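Local structure of hypothetical oxidoreductase ycnD (Bacillus subtilis, 1ZCH) at residues R85-L90 with F96-T101; G43-V48 with V107-V112; K172-P177 with S205-K210; Q178-H183 with T194-A199. The protein catalyses the NAD(P)H-dependent reduction of FMN as a flavin-containing homodimer, and also reduces nitroaromatic compounds, quinones, chromates and azo dyes. All coordinates share one frame; numbering follows the deposited sequence.

Contact 1 of 4, residues R85-L90 with F96-T101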
# COMPACT_ATOMS: atom_id res chain seq x y z
N ARG A 85 -1.50 -6.67 -17.40
CA ARG A 85 -2.14 -7.98 -17.39
C ARG A 85 -3.64 -7.77 -17.59
O ARG A 85 -4.31 -8.60 -18.21
CB ARG A 85 -1.85 -8.72 -16.08
CG ARG A 85 -0.45 -9.32 -16.00
CD ARG A 85 -0.29 -10.20 -14.75
NE ARG A 85 -0.40 -9.40 -13.54
CZ ARG A 85 0.64 -8.85 -12.91
NH1 ARG A 85 1.87 -9.05 -13.36
NH2 ARG A 85 0.43 -8.09 -11.84
N ALA A 86 -4.17 -6.67 -17.07
CA ALA A 86 -5.58 -6.36 -17.24
C ALA A 86 -5.83 -6.03 -18.71
O ALA A 86 -6.86 -6.39 -19.28
CB ALA A 86 -5.98 -5.16 -16.37
N LYS A 87 -4.88 -5.33 -19.33
CA LYS A 87 -5.01 -4.98 -20.74
C LYS A 87 -5.12 -6.26 -21.56
O LYS A 87 -5.96 -6.37 -22.46
CB LYS A 87 -3.81 -4.18 -21.22
CG LYS A 87 -3.91 -3.77 -22.69
CD LYS A 87 -2.56 -3.36 -23.24
CE LYS A 87 -2.08 -4.33 -24.30
NZ LYS A 87 -2.95 -4.31 -25.51
N ILE A 88 -4.25 -7.23 -21.27
CA ILE A 88 -4.26 -8.50 -21.98
C ILE A 88 -5.60 -9.19 -21.79
O ILE A 88 -6.19 -9.70 -22.75
CB ILE A 88 -3.14 -9.43 -21.46
CG1 ILE A 88 -1.77 -8.84 -21.82
CG2 ILE A 88 -3.32 -10.84 -22.03
CD1 ILE A 88 -0.60 -9.56 -21.18
N ALA A 89 -6.08 -9.20 -20.55
CA ALA A 89 -7.36 -9.84 -20.23
C ALA A 89 -8.53 -9.21 -20.99
O ALA A 89 -9.35 -9.92 -21.58
CB ALA A 89 -7.62 -9.76 -18.73
N LEU A 90 -8.62 -7.89 -20.98
CA LEU A 90 -9.72 -7.22 -21.66
C LEU A 90 -9.61 -7.16 -23.18
O LEU A 90 -10.49 -7.63 -23.89
CB LEU A 90 -9.89 -5.79 -21.13
CG LEU A 90 -10.72 -5.63 -19.85
CD1 LEU A 90 -9.97 -6.23 -18.66
CD2 LEU A 90 -11.01 -4.16 -19.63
N PHE A 96 -12.42 -6.38 -25.45
CA PHE A 96 -13.10 -5.31 -24.74
C PHE A 96 -12.13 -4.14 -24.63
O PHE A 96 -10.92 -4.35 -24.63
CB PHE A 96 -13.47 -5.77 -23.32
CG PHE A 96 -14.87 -6.27 -23.17
CD1 PHE A 96 -15.43 -7.14 -24.11
CD2 PHE A 96 -15.64 -5.90 -22.07
CE1 PHE A 96 -16.73 -7.62 -23.95
CE2 PHE A 96 -16.94 -6.38 -21.91
CZ PHE A 96 -17.48 -7.24 -22.85
N LYS A 97 -12.64 -2.92 -24.55
CA LYS A 97 -11.75 -1.78 -24.39
C LYS A 97 -11.61 -1.53 -22.89
O LYS A 97 -12.60 -1.52 -22.17
CB LYS A 97 -12.32 -0.53 -25.08
CG LYS A 97 -11.38 0.67 -25.00
CD LYS A 97 -11.88 1.85 -25.82
CE LYS A 97 -10.89 3.01 -25.78
NZ LYS A 97 -10.64 3.49 -24.39
N MET A 98 -10.38 -1.34 -22.43
CA MET A 98 -10.14 -1.09 -21.01
C MET A 98 -10.35 0.40 -20.73
O MET A 98 -9.65 1.25 -21.29
CB MET A 98 -8.72 -1.52 -20.63
CG MET A 98 -8.35 -1.30 -19.17
SD MET A 98 -6.82 -2.16 -18.73
CE MET A 98 -5.61 -1.18 -19.61
N GLU A 99 -11.31 0.71 -19.87
CA GLU A 99 -11.62 2.10 -19.54
C GLU A 99 -11.18 2.52 -18.15
O GLU A 99 -11.08 3.71 -17.87
CB GLU A 99 -13.13 2.34 -19.67
CG GLU A 99 -13.69 2.30 -21.09
CD GLU A 99 -13.13 3.40 -21.98
OE1 GLU A 99 -12.84 4.50 -21.47
OE2 GLU A 99 -13.00 3.16 -23.20
N ILE A 100 -10.92 1.56 -17.28
CA ILE A 100 -10.52 1.89 -15.91
C ILE A 100 -9.27 2.77 -15.90
O ILE A 100 -9.12 3.65 -15.04
CB ILE A 100 -10.28 0.60 -15.07
CG1 ILE A 100 -10.18 0.96 -13.58
CG2 ILE A 100 -9.02 -0.12 -15.53
CD1 ILE A 100 -11.45 1.59 -13.01
N THR A 101 -8.38 2.57 -16.88
CA THR A 101 -7.15 3.36 -16.95
C THR A 101 -7.35 4.79 -17.44
O THR A 101 -6.39 5.56 -17.54
CB THR A 101 -6.12 2.67 -17.85
OG1 THR A 101 -6.75 2.26 -19.07
CG2 THR A 101 -5.53 1.46 -17.14

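Contact 2 of 4, residues G43-V48 with V107-V112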
# COMPACT_ATOMS: atom_id res chain seq x y z
N GLY A 43 -7.54 -8.54 -8.58
CA GLY A 43 -6.90 -8.11 -9.82
C GLY A 43 -5.39 -8.20 -9.78
O GLY A 43 -4.75 -8.15 -10.83
N GLN A 44 -4.81 -8.31 -8.59
CA GLN A 44 -3.36 -8.43 -8.44
C GLN A 44 -2.65 -7.39 -9.31
O GLN A 44 -1.78 -7.71 -10.11
CB GLN A 44 -2.95 -9.86 -8.81
CG GLN A 44 -3.65 -10.90 -7.93
CD GLN A 44 -3.66 -12.30 -8.51
OE1 GLN A 44 -2.63 -12.98 -8.58
NE2 GLN A 44 -4.84 -12.74 -8.93
N GLN A 45 -3.04 -6.13 -9.12
CA GLN A 45 -2.51 -5.01 -9.89
C GLN A 45 -1.10 -4.53 -9.52
O GLN A 45 -0.83 -3.32 -9.53
CB GLN A 45 -3.50 -3.85 -9.84
CG GLN A 45 -4.72 -4.01 -10.76
CD GLN A 45 -5.91 -4.73 -10.14
OE1 GLN A 45 -6.85 -5.10 -10.84
NE2 GLN A 45 -5.89 -4.92 -8.82
N VAL A 46 -0.22 -5.46 -9.18
CA VAL A 46 1.15 -5.11 -8.83
C VAL A 46 2.11 -6.15 -9.42
O VAL A 46 1.80 -7.34 -9.49
CB VAL A 46 1.34 -5.02 -7.28
CG1 VAL A 46 0.91 -6.32 -6.62
CG2 VAL A 46 2.80 -4.72 -6.94
N THR A 47 3.26 -5.67 -9.88
CA THR A 47 4.28 -6.55 -10.44
C THR A 47 5.57 -6.26 -9.70
O THR A 47 5.85 -5.11 -9.36
CB THR A 47 4.47 -6.31 -11.95
OG1 THR A 47 3.34 -6.86 -12.65
CG2 THR A 47 5.75 -6.97 -12.46
N VAL A 48 6.34 -7.30 -9.42
CA VAL A 48 7.60 -7.15 -8.72
C VAL A 48 8.73 -7.58 -9.63
O VAL A 48 8.76 -8.72 -10.10
CB VAL A 48 7.65 -8.02 -7.45
CG1 VAL A 48 8.99 -7.79 -6.73
CG2 VAL A 48 6.49 -7.68 -6.52
N VAL A 107 -5.24 4.50 -10.89
CA VAL A 107 -4.00 4.88 -10.22
C VAL A 107 -4.09 4.55 -8.73
O VAL A 107 -3.13 4.04 -8.15
CB VAL A 107 -3.71 6.40 -10.42
CG1 VAL A 107 -2.54 6.84 -9.54
CG2 VAL A 107 -3.40 6.67 -11.90
N LEU A 108 -5.23 4.83 -8.12
CA LEU A 108 -5.39 4.53 -6.70
C LEU A 108 -5.37 3.02 -6.50
O LEU A 108 -4.75 2.52 -5.56
CB LEU A 108 -6.71 5.11 -6.16
CG LEU A 108 -6.84 6.63 -6.17
CD1 LEU A 108 -8.15 7.03 -5.51
CD2 LEU A 108 -5.65 7.27 -5.44
N VAL A 109 -6.06 2.28 -7.37
CA VAL A 109 -6.08 0.82 -7.25
C VAL A 109 -4.66 0.26 -7.31
O VAL A 109 -4.26 -0.55 -6.48
CB VAL A 109 -6.92 0.16 -8.38
CG1 VAL A 109 -6.71 -1.35 -8.38
CG2 VAL A 109 -8.40 0.48 -8.17
N GLY A 110 -3.89 0.71 -8.30
CA GLY A 110 -2.53 0.24 -8.46
C GLY A 110 -1.60 0.62 -7.31
O GLY A 110 -0.80 -0.21 -6.86
N ALA A 111 -1.70 1.86 -6.85
CA ALA A 111 -0.85 2.34 -5.76
C ALA A 111 -1.15 1.62 -4.45
O ALA A 111 -0.24 1.27 -3.70
CB ALA A 111 -1.03 3.85 -5.59
N VAL A 112 -2.43 1.39 -4.17
CA VAL A 112 -2.81 0.70 -2.94
C VAL A 112 -2.38 -0.77 -3.01
O VAL A 112 -1.86 -1.32 -2.03
CB VAL A 112 -4.33 0.79 -2.68
CG1 VAL A 112 -4.72 -0.10 -1.48
CG2 VAL A 112 -4.71 2.24 -2.40

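Contact 3 of 4, residues K172-P177 with S205-K210. With FMN (flavin mononucleotide), chain D.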
# COMPACT_ATOMS: atom_id res chain seq x y z
N LYS A 172 15.11 1.66 16.24
CA LYS A 172 13.76 2.11 15.93
C LYS A 172 13.61 3.62 16.04
O LYS A 172 14.15 4.26 16.95
CB LYS A 172 12.76 1.41 16.86
CG LYS A 172 12.68 -0.10 16.63
CD LYS A 172 11.77 -0.79 17.64
CE LYS A 172 10.34 -0.30 17.54
NZ LYS A 172 9.45 -1.01 18.50
N LYS A 173 12.87 4.19 15.10
CA LYS A 173 12.63 5.63 15.04
C LYS A 173 11.24 5.93 15.61
O LYS A 173 10.25 5.32 15.20
CB LYS A 173 12.72 6.10 13.59
CG LYS A 173 12.55 7.59 13.38
CD LYS A 173 12.53 7.92 11.89
CE LYS A 173 13.78 7.42 11.19
NZ LYS A 173 13.82 7.83 9.76
N PRO A 174 11.15 6.89 16.55
CA PRO A 174 9.87 7.27 17.17
C PRO A 174 8.78 7.60 16.15
O PRO A 174 9.04 8.19 15.11
CB PRO A 174 10.24 8.49 18.01
CG PRO A 174 11.67 8.25 18.35
CD PRO A 174 12.24 7.75 17.04
N ARG A 175 7.55 7.21 16.48
CA ARG A 175 6.40 7.47 15.62
C ARG A 175 5.45 8.42 16.33
O ARG A 175 5.54 8.61 17.54
CB ARG A 175 5.65 6.16 15.31
CG ARG A 175 6.45 5.12 14.55
CD ARG A 175 6.81 5.62 13.16
NE ARG A 175 7.13 4.53 12.24
CZ ARG A 175 8.36 4.16 11.90
NH1 ARG A 175 9.42 4.79 12.39
NH2 ARG A 175 8.52 3.17 11.02
N LEU A 176 4.56 9.04 15.57
CA LEU A 176 3.57 9.96 16.12
C LEU A 176 2.78 9.26 17.22
O LEU A 176 2.62 8.03 17.19
CB LEU A 176 2.59 10.40 15.03
CG LEU A 176 3.04 11.46 14.02
CD1 LEU A 176 2.21 11.33 12.75
CD2 LEU A 176 2.89 12.85 14.64
N PRO A 177 2.29 10.02 18.21
CA PRO A 177 1.50 9.39 19.28
C PRO A 177 0.33 8.66 18.62
O PRO A 177 -0.24 9.14 17.65
CB PRO A 177 1.04 10.59 20.10
CG PRO A 177 2.19 11.53 19.97
CD PRO A 177 2.53 11.44 18.49
N SER A 205 13.35 15.58 18.29
CA SER A 205 14.60 16.33 18.39
C SER A 205 15.52 15.65 19.39
O SER A 205 16.71 15.49 19.14
CB SER A 205 14.31 17.78 18.81
OG SER A 205 13.60 17.83 20.04
N GLU A 206 14.96 15.25 20.53
CA GLU A 206 15.73 14.57 21.56
C GLU A 206 16.31 13.27 21.01
O GLU A 206 17.48 12.96 21.24
CB GLU A 206 14.85 14.27 22.78
CG GLU A 206 14.33 15.50 23.50
CD GLU A 206 13.53 15.16 24.74
OE1 GLU A 206 14.04 14.41 25.60
OE2 GLU A 206 12.38 15.64 24.86
N TYR A 207 15.49 12.52 20.29
CA TYR A 207 15.91 11.26 19.70
C TYR A 207 17.07 11.46 18.74
O TYR A 207 18.06 10.73 18.79
CB TYR A 207 14.74 10.62 18.95
CG TYR A 207 15.14 9.43 18.11
CD1 TYR A 207 15.42 8.19 18.70
CD2 TYR A 207 15.27 9.54 16.73
CE1 TYR A 207 15.81 7.10 17.93
CE2 TYR A 207 15.67 8.46 15.94
CZ TYR A 207 15.94 7.24 16.55
OH TYR A 207 16.33 6.17 15.79
N MET A 208 16.94 12.44 17.85
CA MET A 208 17.99 12.72 16.87
C MET A 208 19.28 13.16 17.54
O MET A 208 20.37 12.76 17.13
CB MET A 208 17.52 13.81 15.90
CG MET A 208 16.41 13.38 14.97
SD MET A 208 16.90 11.98 13.94
CE MET A 208 17.86 12.81 12.66
N ASN A 209 19.15 13.98 18.58
CA ASN A 209 20.31 14.48 19.30
C ASN A 209 21.17 13.33 19.83
O ASN A 209 22.34 13.21 19.47
CB ASN A 209 19.85 15.36 20.47
CG ASN A 209 21.00 16.04 21.18
OD1 ASN A 209 20.81 16.76 22.16
ND2 ASN A 209 22.22 15.81 20.69
N LYS A 210 20.58 12.49 20.67
CA LYS A 210 21.30 11.36 21.24
C LYS A 210 21.69 10.32 20.19
O LYS A 210 22.65 9.58 20.37
CB LYS A 210 20.44 10.69 22.32
CG LYS A 210 20.12 11.60 23.50
CD LYS A 210 19.35 10.86 24.57
CE LYS A 210 19.04 11.77 25.75
NZ LYS A 210 18.29 11.06 26.82
N1 FMN D . 14.55 5.58 2.53
C2 FMN D . 15.63 5.91 1.79
O2 FMN D . 16.74 5.91 2.24
N3 FMN D . 15.51 6.28 0.40
C4 FMN D . 14.27 6.31 -0.25
O4 FMN D . 14.22 6.63 -1.42
C4A FMN D . 13.09 5.94 0.54
N5 FMN D . 11.84 5.95 -0.04
C5A FMN D . 10.79 5.43 0.68
C6 FMN D . 9.53 5.27 -0.00
C7 FMN D . 8.43 4.70 0.62
C7M FMN D . 7.15 4.50 -0.16
C8 FMN D . 8.52 4.28 2.03
C8M FMN D . 7.37 3.62 2.75
C9 FMN D . 9.74 4.46 2.75
C9A FMN D . 10.88 5.02 2.08
N10 FMN D . 12.21 5.15 2.71
C10 FMN D . 13.29 5.56 1.97
C1' FMN D . 12.37 4.78 4.15
C2' FMN D . 11.82 5.88 5.12
O2' FMN D . 12.78 6.95 5.19
C3' FMN D . 11.59 5.23 6.49
O3' FMN D . 10.59 4.20 6.34
C4' FMN D . 11.10 6.25 7.54
O4' FMN D . 12.09 7.25 7.79
C5' FMN D . 10.75 5.49 8.81
O5' FMN D . 12.05 4.91 9.46
P FMN D . 12.10 3.38 9.65
O1P FMN D . 11.25 3.00 10.76
O2P FMN D . 13.47 3.01 9.94
O3P FMN D . 11.65 2.69 8.45

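Contact 4 of 4, residues Q178-H183 with T194-A199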
# COMPACT_ATOMS: atom_id res chain seq x y z
N GLN A 178 -0.01 7.49 19.15
CA GLN A 178 -1.10 6.69 18.59
C GLN A 178 -2.39 7.48 18.38
O GLN A 178 -3.07 7.32 17.36
CB GLN A 178 -1.36 5.49 19.50
CG GLN A 178 -2.33 4.48 18.95
CD GLN A 178 -2.37 3.23 19.80
OE1 GLN A 178 -1.33 2.66 20.14
NE2 GLN A 178 -3.57 2.79 20.16
N GLU A 179 -2.72 8.34 19.33
CA GLU A 179 -3.94 9.14 19.26
C GLU A 179 -3.97 10.09 18.07
O GLU A 179 -5.05 10.50 17.61
CB GLU A 179 -4.12 9.96 20.55
CG GLU A 179 -4.22 9.12 21.82
CD GLU A 179 -2.97 8.28 22.06
OE1 GLU A 179 -1.85 8.84 22.03
OE2 GLU A 179 -3.12 7.06 22.28
N ALA A 180 -2.80 10.45 17.56
CA ALA A 180 -2.70 11.37 16.43
C ALA A 180 -2.92 10.68 15.10
O ALA A 180 -3.25 11.33 14.10
CB ALA A 180 -1.33 12.04 16.44
N VAL A 181 -2.74 9.36 15.08
CA VAL A 181 -2.86 8.58 13.86
C VAL A 181 -4.10 7.68 13.79
O VAL A 181 -4.66 7.46 12.72
CB VAL A 181 -1.59 7.72 13.66
CG1 VAL A 181 -1.74 6.79 12.46
CG2 VAL A 181 -0.38 8.63 13.47
N ASN A 182 -4.51 7.15 14.94
CA ASN A 182 -5.69 6.30 15.01
C ASN A 182 -6.76 7.11 15.74
O ASN A 182 -6.62 7.37 16.94
CB ASN A 182 -5.38 5.03 15.81
CG ASN A 182 -6.58 4.11 15.96
OD1 ASN A 182 -6.67 3.36 16.93
ND2 ASN A 182 -7.49 4.15 14.99
N HIS A 183 -7.80 7.51 15.03
CA HIS A 183 -8.88 8.31 15.61
C HIS A 183 -10.11 7.45 15.85
O HIS A 183 -10.43 6.58 15.04
CB HIS A 183 -9.23 9.47 14.69
CG HIS A 183 -8.05 10.31 14.30
ND1 HIS A 183 -8.12 11.28 13.32
CD2 HIS A 183 -6.78 10.33 14.76
CE1 HIS A 183 -6.94 11.86 13.20
NE2 HIS A 183 -6.11 11.30 14.06
N THR A 194 -2.79 19.14 16.57
CA THR A 194 -1.63 20.02 16.57
C THR A 194 -0.79 19.79 17.82
O THR A 194 0.44 19.71 17.75
CB THR A 194 -2.07 21.49 16.49
OG1 THR A 194 -2.78 21.72 15.27
CG2 THR A 194 -0.86 22.41 16.54
N SER A 195 -1.45 19.67 18.97
CA SER A 195 -0.75 19.44 20.23
C SER A 195 0.08 18.15 20.18
O SER A 195 1.20 18.12 20.68
CB SER A 195 -1.74 19.37 21.39
OG SER A 195 -2.37 20.63 21.58
N HIS A 196 -0.48 17.10 19.59
CA HIS A 196 0.25 15.83 19.49
C HIS A 196 1.49 15.99 18.63
O HIS A 196 2.54 15.41 18.92
CB HIS A 196 -0.64 14.74 18.88
CG HIS A 196 -1.67 14.20 19.82
ND1 HIS A 196 -1.35 13.64 21.03
CD2 HIS A 196 -3.02 14.13 19.72
CE1 HIS A 196 -2.45 13.24 21.64
NE2 HIS A 196 -3.48 13.53 20.86
N ILE A 197 1.37 16.76 17.55
CA ILE A 197 2.50 16.98 16.66
C ILE A 197 3.62 17.75 17.37
O ILE A 197 4.80 17.43 17.22
CB ILE A 197 2.07 17.75 15.38
CG1 ILE A 197 1.10 16.88 14.56
CG2 ILE A 197 3.29 18.11 14.54
CD1 ILE A 197 0.53 17.57 13.34
N GLN A 198 3.25 18.76 18.15
CA GLN A 198 4.24 19.54 18.88
C GLN A 198 4.95 18.69 19.93
O GLN A 198 6.15 18.84 20.16
CB GLN A 198 3.59 20.76 19.52
CG GLN A 198 3.14 21.79 18.49
CD GLN A 198 2.42 22.97 19.10
OE1 GLN A 198 1.37 22.82 19.72
NE2 GLN A 198 2.97 24.17 18.91
N ALA A 199 4.22 17.78 20.57
CA ALA A 199 4.82 16.90 21.57
C ALA A 199 5.76 15.94 20.85
O ALA A 199 6.86 15.65 21.33
CB ALA A 199 3.74 16.12 22.31

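Contact 1 of 4, residues R85-L90 with F96-T101
L90 and M98 meet with their side chains at about a right angle, the leucine reaching out from the helix and the methionine lying across its flank. The CD2 branch of L90 does the touching: it presses tightly on the M98 backbone, 3.5 Å from M98 CA, and rests on M98 CB at 3.6 Å. With CG anti to the backbone N (chi1 180°), the methionine runs on along the helix surface to the preceding turn. There M98 SD sits 3.9 Å from A86 CB, and the bend at chi3 lays M98 CE against K87 CB, also at 3.9 Å. Shortening this methionine to alanine is likely to open a gap beside A86 and K87, where SD and CE now lie. At the other end of the contact F96 N donates to L90 O at 2.8 Å, while the end of the F96 side chain leads away from the helix. The lysine amine of K87 leaves the contact to pair with E91. The chain thus folds back on helix 84-94 before helix 104-127 begins, with Y154 touching M98 and K87, and E229 and Y232 of the second subunit packing on F96, E99 and I100.

Contact 2 of 4, residues G43-V48 with V107-V112
Q45 sets its CG beside its own backbone N (chi1 -77°) and then bends sharply at chi2 (89°), which folds the amide across V109, whose CG1 stands anti to the backbone N (chi1 169°) and does all the valine's touching. The two side chains cross obliquely. V109 CG1 lies 3.7 Å from Q45 NE2 and 3.9 Å from Q45 CD, so the methyl rests against the amino side of the amide, and Q45 CG, at 4.1 Å from the same methyl, completes the patch. Beside it the backbones draw near: Q45 O is 4.1 Å from G110 CA, and the two CA atoms of Q45 and G110 are 5.4 Å apart. The polar end of this buried glutamine is held at both corners, OE1 by Y228 of the second subunit and NE2 by D113, with a weak further bond to S40. In the α/β fold of the nitroreductase family, helix 104-127 packs against the sheet at the dimer interface; here A111 meets A111 of the second subunit, and V48 joins a strand of that chain in a parallel ladder. Strand 46-51 begins beside the helix, with V46 packing farther along it on A114 and A117. The side chain of V109 is about 7 Å from a bound FMN; V112 touches FMN.

Contact 3 of 4, residues K172-P177 with S205-K210
P174 turns its CD-CG edge onto one face of the Y207 ring, and this is where the contact is tight: P174 CD hangs 3.4 Å from the ring centroid, 6° off the normal, a CH-pi contact. P174 CG overlies the CB end of the ring, 3.7 Å from Y207 CG. The tyrosine gets there by holding CG anti to its backbone N (chi1 170°), which swings the ring out from the helix. K173 crosses that ring at about a right angle and brushes it more loosely, K173 CG lying 4.1 Å from Y207 CE2. With a leucine in place of the tyrosine the flat face is gone, and P174 CD is likely to lose its CH-pi partner, leaving a gap between loop and helix. Toward solvent the contact thins out: K172 O comes 3.1 Å from Y207 OH, but the K172 side chain points away and its amine bonds to T9. Away from the tyrosine, the same segment grips the cofactor. K173 NZ donates to FMN O4' at 2.7 Å and weakly to O5', while both end nitrogens of R175 converge on one phosphate oxygen, NH2 at 2.7 Å and NH1 at 3.0 Å from FMN O1P. R175 also bonds to Q35 and A37 of the second subunit. The loop after strand 155-164 thus runs beside helix 190-212, where Y200 bonds to P174 O, on its way to helix 178-181.

Contact 4 of 4, residues Q178-H183 with T194-A199
H196 reaches from its helix toward the short turn of A180 and E179, and CB, CG, CE1 and NE2 each meet a partner. Its CB meets the methyl of A180 squarely, H196 CB to A180 CB at 3.7 Å. One bond on, CG is still over that methyl, 4.0 Å from A180 CB. With CG beside the backbone N (chi1 -75°), the imidazole is laid along the turn: the peptide N of A180 stands above one face, shifted toward the rim. At the far end CE1 is 3.8 Å from E179 CB, and the tip atom NE2 is closer still to E179 CB, at 3.6 Å. The glutamate itself bends at chi2 (61°), and its OE1 stays 4.9 Å from H196 ND1, too far for a bond; if the ring is protonated, the carboxylate would probably steady that charge a little. The turn on which the ring rests is held by two further sets of bonds. H183 NE2 donates to A180 O at 2.9 Å, the oxygen lying near the imidazole plane while the nitrogen stands well above the carbonyl plane, and Q178 O takes the N-H groups of both V181 and N182. This is packing of helix 190-212 against the brief helix 178-181, with P177 and L188 also touching H196. Beyond the turn, N182 and H183 enter strand 182-184, which runs parallel to a strand of the second subunit, and N182 ND2 bonds to V48 and T50 there.

In the fold
The four contacts form two pairs on this chain. Contacts 1 and 2, centres 14 Å apart, are stitched by R85, whose NH1 lies 2.7 Å from T47 OG1 and whose NH2 lies 2.8 Å from V46 O. Contacts 3 and 4, also 14 Å apart by their centres, share helix 190-212 and touch where L176 CB meets V181 CG2 at 3.8 Å. Between the pairs the nearest atoms are still about 16 Å apart, in contacts 2 and 4. Contact 3 binds FMN directly and contact 2 lies close to a bound FMN. The subunit interface brings the pairs together: Q44 of contact 2 bonds to L176 of the second subunit.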